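Local coordinates for protein levansucrase (Bacillus subtilis, PDB 1OYG) that belongs to the levansucrase/invertase family, whose members share a five-bladed beta-propeller fold, at residues 49-54 with 106-111; 72-77 with 178-183; 146-151 with 168-173. All blocks are in the same frame, centred on the assembly; numbering follows the deposited sequence.

Contact 1: residues 49-54 with 106-111; sequences NISSAK and SIDSWK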
# COMPACT_ATOMS: atom_id res chain seq x y z
N ASN A 49 -4.78 20.45 -10.45
CA ASN A 49 -3.52 20.22 -9.77
C ASN A 49 -3.63 20.77 -8.35
O ASN A 49 -4.41 21.68 -8.08
CB ASN A 49 -2.38 20.94 -10.50
CG ASN A 49 -2.21 20.46 -11.92
OD1 ASN A 49 -2.30 19.27 -12.19
ND2 ASN A 49 -1.98 21.39 -12.85
N ILE A 50 -2.84 20.21 -7.44
CA ILE A 50 -2.72 20.77 -6.09
C ILE A 50 -1.98 22.09 -6.22
O ILE A 50 -0.79 22.12 -6.55
CB ILE A 50 -1.96 19.81 -5.16
CG1 ILE A 50 -2.71 18.49 -5.00
CG2 ILE A 50 -1.74 20.46 -3.78
CD1 ILE A 50 -1.85 17.37 -4.48
N SER A 51 -2.70 23.18 -5.96
CA SER A 51 -2.20 24.53 -6.21
C SER A 51 -0.94 24.83 -5.42
O SER A 51 -0.03 25.49 -5.91
CB SER A 51 -3.29 25.57 -5.89
OG SER A 51 -3.68 25.50 -4.53
N SER A 52 -0.88 24.33 -4.19
CA SER A 52 0.24 24.60 -3.29
C SER A 52 1.48 23.76 -3.61
O SER A 52 2.53 23.97 -3.01
CB SER A 52 -0.19 24.36 -1.83
OG SER A 52 -0.51 23.00 -1.59
N ALA A 53 1.35 22.81 -4.54
CA ALA A 53 2.46 21.93 -4.90
C ALA A 53 3.38 22.53 -5.94
O ALA A 53 4.47 22.01 -6.17
CB ALA A 53 1.92 20.59 -5.38
N LYS A 54 2.94 23.61 -6.58
CA LYS A 54 3.79 24.41 -7.46
C LYS A 54 4.46 23.57 -8.55
O LYS A 54 5.68 23.59 -8.70
CB LYS A 54 4.85 25.18 -6.65
CG LYS A 54 4.38 25.74 -5.30
CD LYS A 54 3.11 26.56 -5.43
N SER A 106 -12.31 21.59 -0.24
CA SER A 106 -11.76 21.89 -1.56
C SER A 106 -10.30 21.46 -1.66
O SER A 106 -9.55 21.53 -0.69
CB SER A 106 -11.88 23.38 -1.87
OG SER A 106 -11.26 23.70 -3.12
N ILE A 107 -9.88 21.02 -2.85
CA ILE A 107 -8.47 20.74 -3.11
C ILE A 107 -7.60 21.99 -2.87
O ILE A 107 -6.44 21.88 -2.49
CB ILE A 107 -8.25 20.19 -4.54
CG1 ILE A 107 -6.79 19.73 -4.71
CG2 ILE A 107 -8.64 21.22 -5.60
CD1 ILE A 107 -6.52 18.96 -5.98
N ASP A 108 -8.18 23.17 -3.09
CA ASP A 108 -7.49 24.44 -2.87
C ASP A 108 -7.22 24.76 -1.40
O ASP A 108 -6.43 25.65 -1.10
CB ASP A 108 -8.29 25.59 -3.50
CG ASP A 108 -8.42 25.45 -5.01
OD1 ASP A 108 -7.46 24.99 -5.66
OD2 ASP A 108 -9.46 25.77 -5.62
N SER A 109 -7.87 24.03 -0.49
CA SER A 109 -7.64 24.18 0.95
C SER A 109 -6.34 23.53 1.43
O SER A 109 -5.91 23.78 2.56
CB SER A 109 -8.82 23.59 1.74
OG SER A 109 -8.79 22.18 1.75
N TRP A 110 -5.73 22.69 0.60
CA TRP A 110 -4.50 22.00 0.99
C TRP A 110 -3.28 22.88 0.79
O TRP A 110 -2.86 23.13 -0.34
CB TRP A 110 -4.36 20.69 0.22
CG TRP A 110 -5.40 19.69 0.60
CD1 TRP A 110 -6.54 19.40 -0.08
CD2 TRP A 110 -5.41 18.85 1.77
NE1 TRP A 110 -7.26 18.44 0.58
CE2 TRP A 110 -6.59 18.08 1.72
CE3 TRP A 110 -4.54 18.67 2.85
CZ2 TRP A 110 -6.92 17.15 2.70
CZ3 TRP A 110 -4.87 17.74 3.82
CH2 TRP A 110 -6.05 16.99 3.74
N LYS A 111 -2.73 23.35 1.91
CA LYS A 111 -1.48 24.09 1.93
C LYS A 111 -0.31 23.12 1.99
O LYS A 111 -0.46 21.97 2.39
CB LYS A 111 -1.44 25.03 3.14
CG LYS A 111 -2.49 26.13 3.09
CD LYS A 111 -2.48 27.00 4.34
CE LYS A 111 -1.30 27.97 4.36
NZ LYS A 111 -1.17 28.64 5.69
O HOH W 1 -3.91 23.41 -2.83
O HOH W 2 -5.60 22.91 -5.57

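Contact 2: residues 72-77 with 178-183; sequences ANYHGY and SSLNIN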
# COMPACT_ATOMS: atom_id res chain seq x y z
N ALA A 72 -6.81 11.80 11.97
CA ALA A 72 -6.42 12.58 13.13
C ALA A 72 -6.73 14.06 12.95
O ALA A 72 -6.81 14.57 11.83
CB ALA A 72 -4.94 12.40 13.40
N ASN A 73 -6.90 14.74 14.07
CA ASN A 73 -7.03 16.18 14.11
C ASN A 73 -5.83 16.74 14.87
O ASN A 73 -5.72 16.60 16.09
CB ASN A 73 -8.34 16.57 14.80
CG ASN A 73 -8.64 18.05 14.70
OD1 ASN A 73 -7.72 18.87 14.73
ND2 ASN A 73 -9.91 18.41 14.58
N TYR A 74 -4.91 17.34 14.12
CA TYR A 74 -3.72 17.95 14.68
C TYR A 74 -3.94 19.45 14.86
O TYR A 74 -3.82 20.21 13.91
CB TYR A 74 -2.51 17.72 13.77
CG TYR A 74 -1.22 18.16 14.42
CD1 TYR A 74 -0.59 17.34 15.35
CD2 TYR A 74 -0.65 19.39 14.14
CE1 TYR A 74 0.59 17.72 15.97
CE2 TYR A 74 0.53 19.79 14.76
CZ TYR A 74 1.14 18.95 15.68
OH TYR A 74 2.30 19.32 16.31
N HIS A 75 -4.27 19.86 16.08
CA HIS A 75 -4.40 21.27 16.42
C HIS A 75 -5.34 22.03 15.48
O HIS A 75 -5.10 23.19 15.14
CB HIS A 75 -3.02 21.94 16.48
CG HIS A 75 -2.15 21.39 17.57
ND1 HIS A 75 -1.88 22.09 18.72
CD2 HIS A 75 -1.49 20.21 17.68
CE1 HIS A 75 -1.09 21.36 19.50
NE2 HIS A 75 -0.84 20.22 18.89
N GLY A 76 -6.42 21.37 15.08
CA GLY A 76 -7.42 21.94 14.19
C GLY A 76 -7.20 21.70 12.71
O GLY A 76 -7.95 22.24 11.88
N TYR A 77 -6.22 20.87 12.36
CA TYR A 77 -5.87 20.59 10.97
C TYR A 77 -5.91 19.10 10.64
O TYR A 77 -5.62 18.26 11.48
CB TYR A 77 -4.44 21.07 10.67
CG TYR A 77 -4.22 22.56 10.80
CD1 TYR A 77 -4.47 23.40 9.73
CD2 TYR A 77 -3.75 23.12 11.99
CE1 TYR A 77 -4.26 24.77 9.82
CE2 TYR A 77 -3.54 24.49 12.10
CZ TYR A 77 -3.80 25.31 11.01
OH TYR A 77 -3.59 26.67 11.12
N SER A 178 -3.20 30.09 11.57
CA SER A 178 -3.16 30.19 10.11
C SER A 178 -2.31 29.13 9.40
O SER A 178 -2.62 28.76 8.27
CB SER A 178 -2.67 31.58 9.69
OG SER A 178 -1.52 31.98 10.42
N SER A 179 -1.25 28.65 10.05
CA SER A 179 -0.31 27.73 9.39
C SER A 179 0.23 26.61 10.28
O SER A 179 0.11 26.65 11.51
CB SER A 179 0.86 28.53 8.80
OG SER A 179 1.69 29.06 9.81
N LEU A 180 0.79 25.60 9.63
CA LEU A 180 1.61 24.58 10.27
C LEU A 180 3.01 24.75 9.70
O LEU A 180 3.15 25.02 8.51
CB LEU A 180 1.11 23.17 9.97
CG LEU A 180 -0.24 22.75 10.57
CD1 LEU A 180 -0.52 21.30 10.22
CD2 LEU A 180 -0.27 22.95 12.08
N ASN A 181 4.02 24.59 10.54
CA ASN A 181 5.41 24.74 10.12
C ASN A 181 6.24 23.56 10.63
O ASN A 181 6.23 23.27 11.82
CB ASN A 181 5.97 26.07 10.62
CG ASN A 181 5.26 27.27 10.00
OD1 ASN A 181 5.69 27.81 8.98
ND2 ASN A 181 4.15 27.68 10.60
N ILE A 182 6.93 22.87 9.72
CA ILE A 182 7.81 21.77 10.10
C ILE A 182 9.12 22.36 10.62
O ILE A 182 9.81 23.08 9.90
CB ILE A 182 8.07 20.81 8.91
CG1 ILE A 182 6.76 20.15 8.46
CG2 ILE A 182 9.08 19.74 9.30
CD1 ILE A 182 6.83 19.54 7.07
N ASN A 183 9.44 22.06 11.87
CA ASN A 183 10.66 22.55 12.50
C ASN A 183 11.84 21.61 12.31
O ASN A 183 13.00 22.03 12.29
CB ASN A 183 10.42 22.80 13.99
CG ASN A 183 9.31 23.79 14.23
OD1 ASN A 183 8.35 23.52 14.96
ND2 ASN A 183 9.41 24.95 13.60

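Contact 3: residues 146-151 with 168-173; sequences DGKIRL and TAQVNV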
# COMPACT_ATOMS: atom_id res chain seq x y z
N ASP A 146 0.56 11.16 23.21
CA ASP A 146 1.19 12.38 23.74
C ASP A 146 1.31 13.51 22.70
O ASP A 146 2.06 14.46 22.90
CB ASP A 146 2.52 12.07 24.45
CG ASP A 146 3.67 11.74 23.51
OD1 ASP A 146 3.45 11.13 22.45
OD2 ASP A 146 4.85 12.03 23.79
N GLY A 147 0.55 13.41 21.61
CA GLY A 147 0.36 14.51 20.68
C GLY A 147 1.47 14.72 19.66
O GLY A 147 1.67 15.84 19.19
N LYS A 148 2.16 13.64 19.30
CA LYS A 148 3.28 13.72 18.36
C LYS A 148 2.90 13.12 17.01
O LYS A 148 2.07 12.21 16.92
CB LYS A 148 4.51 12.99 18.91
CG LYS A 148 4.90 13.40 20.33
CD LYS A 148 5.22 14.88 20.42
CE LYS A 148 5.69 15.27 21.82
NZ LYS A 148 6.12 16.69 21.85
N ILE A 149 3.51 13.64 15.96
CA ILE A 149 3.34 13.12 14.62
C ILE A 149 4.43 12.08 14.39
O ILE A 149 5.60 12.42 14.35
CB ILE A 149 3.44 14.26 13.59
CG1 ILE A 149 2.29 15.24 13.80
CG2 ILE A 149 3.42 13.72 12.17
CD1 ILE A 149 2.41 16.50 12.97
N ARG A 150 4.02 10.82 14.27
CA ARG A 150 4.92 9.68 14.18
C ARG A 150 4.81 9.09 12.78
O ARG A 150 3.83 8.42 12.45
CB ARG A 150 4.58 8.67 15.27
CG ARG A 150 5.32 7.34 15.22
CD ARG A 150 6.83 7.45 15.11
NE ARG A 150 7.42 8.11 16.27
CZ ARG A 150 8.71 8.10 16.57
NH1 ARG A 150 9.59 7.47 15.79
NH2 ARG A 150 9.14 8.72 17.66
N LEU A 151 5.81 9.36 11.95
CA LEU A 151 5.84 8.93 10.55
C LEU A 151 6.53 7.57 10.39
O LEU A 151 7.50 7.27 11.08
CB LEU A 151 6.58 9.99 9.72
CG LEU A 151 6.78 9.74 8.22
CD1 LEU A 151 5.47 9.79 7.47
CD2 LEU A 151 7.75 10.77 7.65
N THR A 168 11.26 5.06 10.60
CA THR A 168 10.39 5.94 11.35
C THR A 168 11.08 7.25 11.73
O THR A 168 12.30 7.33 11.81
CB THR A 168 9.87 5.23 12.61
OG1 THR A 168 8.87 6.04 13.24
CG2 THR A 168 10.98 5.06 13.66
N ALA A 169 10.27 8.28 11.94
CA ALA A 169 10.73 9.53 12.51
C ALA A 169 9.55 10.23 13.17
O ALA A 169 8.40 10.02 12.80
CB ALA A 169 11.32 10.42 11.44
N GLN A 170 9.85 11.05 14.17
CA GLN A 170 8.88 12.00 14.70
C GLN A 170 9.07 13.31 13.95
O GLN A 170 10.19 13.80 13.82
CB GLN A 170 9.10 12.22 16.19
CG GLN A 170 8.25 13.34 16.77
CD GLN A 170 8.33 13.39 18.27
OE1 GLN A 170 7.97 12.42 18.94
NE2 GLN A 170 8.84 14.49 18.80
N VAL A 171 7.97 13.88 13.48
CA VAL A 171 7.98 15.15 12.76
C VAL A 171 7.51 16.23 13.71
O VAL A 171 6.38 16.19 14.20
CB VAL A 171 7.07 15.11 11.51
CG1 VAL A 171 7.30 16.35 10.65
CG2 VAL A 171 7.30 13.84 10.70
N ASN A 172 8.40 17.18 14.01
CA ASN A 172 8.11 18.28 14.92
C ASN A 172 7.47 19.42 14.15
O ASN A 172 8.07 19.95 13.23
CB ASN A 172 9.39 18.73 15.62
CG ASN A 172 9.98 17.65 16.50
OD1 ASN A 172 9.24 16.87 17.11
ND2 ASN A 172 11.30 17.58 16.57
N VAL A 173 6.25 19.76 14.53
CA VAL A 173 5.44 20.74 13.80
C VAL A 173 4.80 21.74 14.75
O VAL A 173 4.06 21.36 15.66
CB VAL A 173 4.33 20.03 12.99
CG1 VAL A 173 3.43 21.04 12.27
CG2 VAL A 173 4.93 19.05 12.00
O HOH W 3 9.05 15.39 21.55
O HOH W 4 5.43 15.82 16.69
O HOH W 5 6.58 9.94 18.62

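Contact 1: residues 49-54 with 106-111
Ser52 and Trp110 join two loops in a small, water-bridged contact on the outer part of the propeller. Residues 49-54 precede strand 57-65 and residues 106-111 run into strand 111-115, each through a short 3-10 segment. The direct link is a hydrogen bond from Ser52 OG to Trp110 O, 2.7 Å long. The hydroxyl meets the carbonyl well off its axis, with a C=O...OG angle of 136°, and is tilted out of the carbonyl plane.

Two waters fill in beside it. One is 2.7 Å from Ser51 OG and lies among the backbone oxygens of Ile107 and Trp110, to which it can donate, though acceptors outnumber its protons. The second accepts from Ser51 N at 2.9 Å and lies 2.8 Å from Asp108 OD1, a likely taker of one of its protons. Ser51 and Asp108 therefore meet through solvent, with OG and OD1 themselves 4.0 Å apart, while Asp108 OD2 forms a salt bridge with Lys48.

On the buried side, with Ile107 CG1 anti to the backbone N (chi1 -172°) and the chain extended beyond it, CD1 reaches Ile50 CG1 at 4.0 Å. The two side chains meet crosswise, nearly at a right angle.

Both isoleucines also rest on Thr416 of strand 416-426. Ile50, Ser52 and Trp110 touch Phe98 of strand 94-101, and Trp110 packs edge-to-face with Phe417.

Contact 2: residues 72-77 with 178-183
Ahead of Tyr74 and Tyr77, the residues of 72-77 that grip Leu180, Asn73 shapes the turn: its OD1 accepts from Gly76 N at 2.8 Å, in the carbonyl plane, forming an Asx motif. Tyr74 then opens a type I' beta turn that closes at Tyr77, with backbone hydrogen bonds running both ways between them. Holding CG anti to the backbone N (chi1 -171°), Tyr74 offers a ring edge to the strand, where CD2 lies 4.1 Å from Leu180 CD2. His75 covers one face of the Tyr74 ring, its CD2 3.4 Å above the centre. His75 and Gly76 fill the central positions, both with positive phi as type I' requires.

Tyr77 makes the main contact. Leu180 CG lies over one face of its ring, 4.0 Å from the centroid and 17° off the normal, a CH-pi contact. Leu180 CD2 lies above the CD2-CE2 side, 3.5 Å from Tyr77 CD2, and the two side chains run past each other in opposite directions. Tyr77 OH comes 3.2 Å from Ser179 N, but the angle is too poor for a hydrogen bond; the hydroxyl bonds instead to Ser176 O.

Leu180 thus links the turn before strand 77-85 to edge strand 180-192, and packs on Val173 and Ala175 of strand 163-175. Tyr99 of strand 94-101 meets Tyr77 edge-to-face, and Tyr74 rests on Leu64 of strand 57-65.

Contact 3: residues 146-151 with 168-173
Ile149, Leu151 and Val171 form the apolar centre of this hairpin pairing, on the face of the sheet that also carries Ala169. Ile149 CG2 meets Val171 CB at 4.0 Å, while its other branch carries CD1 on to Val173 CG2 at 3.7 Å. Val171 spans both residues of the opposing strand, since its CG2 also lies 4.0 Å from Leu151 CB. Beyond the contact, Ile149 packs on Ile79 and Phe81 of strand 77-85, and Leu151 on Trp62.

The antiparallel backbones pair regularly at Leu151 and Ala169, each donating to the other's carbonyl. Towards the Gly147 end, Val171 N still bonds to Ile149 O, but a water joins Ile149 N to Val171 O.

Arg150 and Gln170, a non-hydrogen-bonded pair, occupy the opposite face. Bends at chi2 and chi3 (51° and 62°) fold Arg150 back over the neighbouring strand, so that one face of its guanidinium covers Gln170 N and CB. NH1 donates in the guanidinium plane to Thr168 OG1 at 3.0 Å, almost straight at 173°. Thr168 OG1 in turn donates to Leu151 O at 2.8 Å. A water connects Arg150 NH2 to Gln170 OE1, an oxygen that also rests 3.5 Å from Lys148 CG. The Gln170 amide is held from its other end as well, by NE2 donating to Asn172 OD1 at 2.9 Å.

Leu151 O is gripped from opposite faces of its carbonyl plane, by Thr168 OG1 and by Ala169 N at 3.1 Å. Because Thr168 OG1 accepts from the charged Arg150, its own proton is probably a somewhat stronger donor to Leu151 O; Arg150 NH2 is itself paired with Asp187. Directional bonds, one through a water, orient the Arg150 and Gln170 side, while the Ile149, Leu151 and Val171 side relies on apolar contact.

All three contacts involve one continuous run of strands in the propeller and the loops at its ends, with contact 2 as the middle piece. Its centre lies about 16 Å from that of contact 1, and the two meet where Lys111 NZ probably bonds to Ser178 O at 3.0 Å. Contact 3 is closer, about 12 Å between centres: Tyr74 OH reaches Val173 O at 2.8 Å, Tyr74 CE1 packs on Ile149 CG1 at 3.7 Å, and strands 163-175 and 180-192 are neighbours, with Asn183 N probably bonded to Asn172 O at 2.9 Å. Contacts 1 and 3 do not touch; their centres are about 23 Å apart and their nearest atoms about 11 Å.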